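Local coordinates for FrpC operon protein (Neisseria meningitidis, PDB 5EDF) that binds the iron-regulated RTX protein FrpC and may take part in adhesion of the meningococcus, at residues M28-Y34 / L218-V223. Residues are numbered along the deposited sequence; the frame is centred on the assembly and turned at random.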
loop_
_atom_site.group_PDB
_atom_site.type_symbol
_atom_site.label_atom_id
_atom_site.label_comp_id
_atom_site.label_asym_id
_atom_site.label_seq_id
_atom_site.Cartn_x
_atom_site.Cartn_y
_atom_site.Cartn_z
HETATM N N MSE A 28 7.350 -8.547 13.988
HETATM C CA MSE A 28 7.308 -8.537 12.557
HETATM C C MSE A 28 8.738 -8.464 12.101
HETATM O O MSE A 28 9.506 -7.632 12.619
HETATM C CB MSE A 28 6.583 -7.297 12.080
HETATM C CG MSE A 28 6.187 -7.330 10.666
HETATM SE SE MSE A 28 4.735 -6.078 10.212
HETATM C CE MSE A 28 3.175 -7.245 10.124
ATOM N N VAL A 29 9.112 -9.297 11.145
ATOM C CA VAL A 29 10.501 -9.379 10.672
ATOM C C VAL A 29 10.490 -9.010 9.187
ATOM O O VAL A 29 9.865 -9.708 8.398
ATOM C CB VAL A 29 11.119 -10.773 10.895
ATOM C CG1 VAL A 29 12.523 -10.829 10.309
ATOM C CG2 VAL A 29 11.150 -11.072 12.381
ATOM N N ILE A 30 11.113 -7.883 8.825
ATOM C CA ILE A 30 10.946 -7.276 7.505
ATOM C C ILE A 30 12.262 -7.272 6.762
ATOM O O ILE A 30 13.240 -6.719 7.267
ATOM C CB ILE A 30 10.420 -5.841 7.643
ATOM C CG1 ILE A 30 9.099 -5.860 8.420
ATOM C CG2 ILE A 30 10.226 -5.184 6.244
ATOM C CD1 ILE A 30 8.373 -4.526 8.481
ATOM N N PRO A 31 12.310 -7.845 5.545
ATOM C CA PRO A 31 13.533 -7.674 4.741
ATOM C C PRO A 31 13.865 -6.202 4.551
ATOM O O PRO A 31 12.969 -5.398 4.257
ATOM C CB PRO A 31 13.205 -8.368 3.425
ATOM C CG PRO A 31 12.118 -9.360 3.789
ATOM C CD PRO A 31 11.306 -8.648 4.844
ATOM N N TYR A 32 15.108 -5.817 4.775
ATOM C CA TYR A 32 15.424 -4.425 4.985
ATOM C C TYR A 32 15.260 -3.561 3.767
ATOM O O TYR A 32 15.109 -2.332 3.897
ATOM C CB TYR A 32 16.806 -4.268 5.636
ATOM C CG TYR A 32 18.011 -4.323 4.747
ATOM C CD1 TYR A 32 18.218 -5.320 3.798
ATOM C CD2 TYR A 32 19.027 -3.391 4.912
ATOM C CE1 TYR A 32 19.375 -5.360 3.025
ATOM C CE2 TYR A 32 20.158 -3.442 4.171
ATOM C CZ TYR A 32 20.359 -4.421 3.229
ATOM O OH TYR A 32 21.521 -4.494 2.493
ATOM N N GLY A 33 15.246 -4.143 2.572
ATOM C CA GLY A 33 14.991 -3.395 1.370
ATOM C C GLY A 33 13.617 -2.784 1.240
ATOM O O GLY A 33 13.410 -1.925 0.396
ATOM N N TYR A 34 12.682 -3.181 2.109
ATOM C CA TYR A 34 11.360 -2.551 2.168
ATOM C C TYR A 34 11.330 -1.325 3.065
ATOM O O TYR A 34 10.280 -0.749 3.254
ATOM C CB TYR A 34 10.339 -3.577 2.687
ATOM C CG TYR A 34 10.072 -4.693 1.706
ATOM C CD1 TYR A 34 9.362 -4.476 0.522
ATOM C CD2 TYR A 34 10.556 -5.969 1.935
ATOM C CE1 TYR A 34 9.137 -5.514 -0.380
ATOM C CE2 TYR A 34 10.306 -6.985 1.049
ATOM C CZ TYR A 34 9.598 -6.760 -0.104
ATOM O OH TYR A 34 9.376 -7.786 -1.016
ATOM N N LEU A 218 2.637 -10.068 1.135
ATOM C CA LEU A 218 3.837 -9.419 1.663
ATOM C C LEU A 218 3.754 -9.258 3.189
ATOM O O LEU A 218 4.652 -9.638 3.939
ATOM C CB LEU A 218 4.043 -8.077 0.949
ATOM C CG LEU A 218 5.266 -7.274 1.345
ATOM C CD1 LEU A 218 6.556 -8.071 1.103
ATOM C CD2 LEU A 218 5.258 -5.974 0.568
ATOM N N VAL A 219 2.655 -8.704 3.666
ATOM C CA VAL A 219 2.494 -8.457 5.115
ATOM C C VAL A 219 2.489 -9.808 5.837
ATOM O O VAL A 219 3.127 -9.971 6.871
ATOM C CB VAL A 219 1.220 -7.625 5.379
ATOM C CG1 VAL A 219 0.853 -7.621 6.876
ATOM C CG2 VAL A 219 1.384 -6.209 4.807
ATOM N N GLN A 220 1.816 -10.807 5.269
ATOM C CA GLN A 220 1.806 -12.128 5.901
ATOM C C GLN A 220 3.205 -12.742 5.962
ATOM O O GLN A 220 3.514 -13.451 6.913
ATOM C CB GLN A 220 0.836 -13.069 5.203
ATOM C CG GLN A 220 -0.630 -12.672 5.449
ATOM C CD GLN A 220 -1.620 -13.429 4.616
ATOM O OE1 GLN A 220 -1.374 -13.721 3.443
ATOM N NE2 GLN A 220 -2.771 -13.732 5.210
ATOM N N SER A 221 4.054 -12.430 4.978
ATOM C CA SER A 221 5.435 -12.961 4.950
ATOM C C SER A 221 6.274 -12.398 6.116
ATOM O O SER A 221 7.229 -13.026 6.524
ATOM C CB SER A 221 6.139 -12.681 3.609
ATOM O OG SER A 221 6.644 -11.367 3.529
ATOM N N PHE A 222 5.890 -11.236 6.636
ATOM C CA PHE A 222 6.607 -10.614 7.722
ATOM C C PHE A 222 6.314 -11.250 9.078
ATOM O O PHE A 222 7.033 -11.070 10.039
ATOM C CB PHE A 222 6.269 -9.125 7.828
ATOM C CG PHE A 222 6.581 -8.274 6.594
ATOM C CD1 PHE A 222 7.454 -8.646 5.612
ATOM C CD2 PHE A 222 5.944 -7.046 6.482
ATOM C CE1 PHE A 222 7.717 -7.830 4.522
ATOM C CE2 PHE A 222 6.194 -6.222 5.418
ATOM C CZ PHE A 222 7.056 -6.620 4.416
ATOM N N VAL A 223 5.216 -11.989 9.179
ATOM C CA VAL A 223 4.829 -12.592 10.447
ATOM C C VAL A 223 4.892 -14.109 10.373
ATOM O O VAL A 223 4.683 -14.798 11.374
ATOM C CB VAL A 223 3.437 -12.146 10.881
ATOM C CG1 VAL A 223 3.485 -10.693 11.280
ATOM C CG2 VAL A 223 2.421 -12.360 9.779
HETATM O O HOH W 1 10.232 -11.939 6.539
#
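The Phe222 ring of helix 205-224 packs against strand 26-31, forming the aromatic-aliphatic core between them. Ile30 sits over one face, its CG1 in a CH-pi contact 4.0 Å from the Phe222 ring centroid, while Leu218 O stands over the other face. Met28, a selenomethionine, passes the ring edge: SE lies 5.3 Å from the Phe222 centroid as a Met-aromatic contact, and the bend at chi3 (-102°) takes CE on to Val223 CG1 at 3.6 Å. At the far end Phe222 turns its edge to the face of Tyr34, planes at 60°, and Leu218 CD1 touches Tyr34 CZ at 3.5 Å. Val29 N donates an almost straight hydrogen bond (176°) to an in-plane lone pair of Phe222 O, 2.9 Å away, and one water donates to both Val29 O and Ser221 O. Strand 26-31, at the margin of its small sheet, is thus joined to the helix through a backbone N-H; strand 18-23 pairs with it, and Ile61 and Val65 of strand 61-70 and Phe189 of strand 189-193 extend the core.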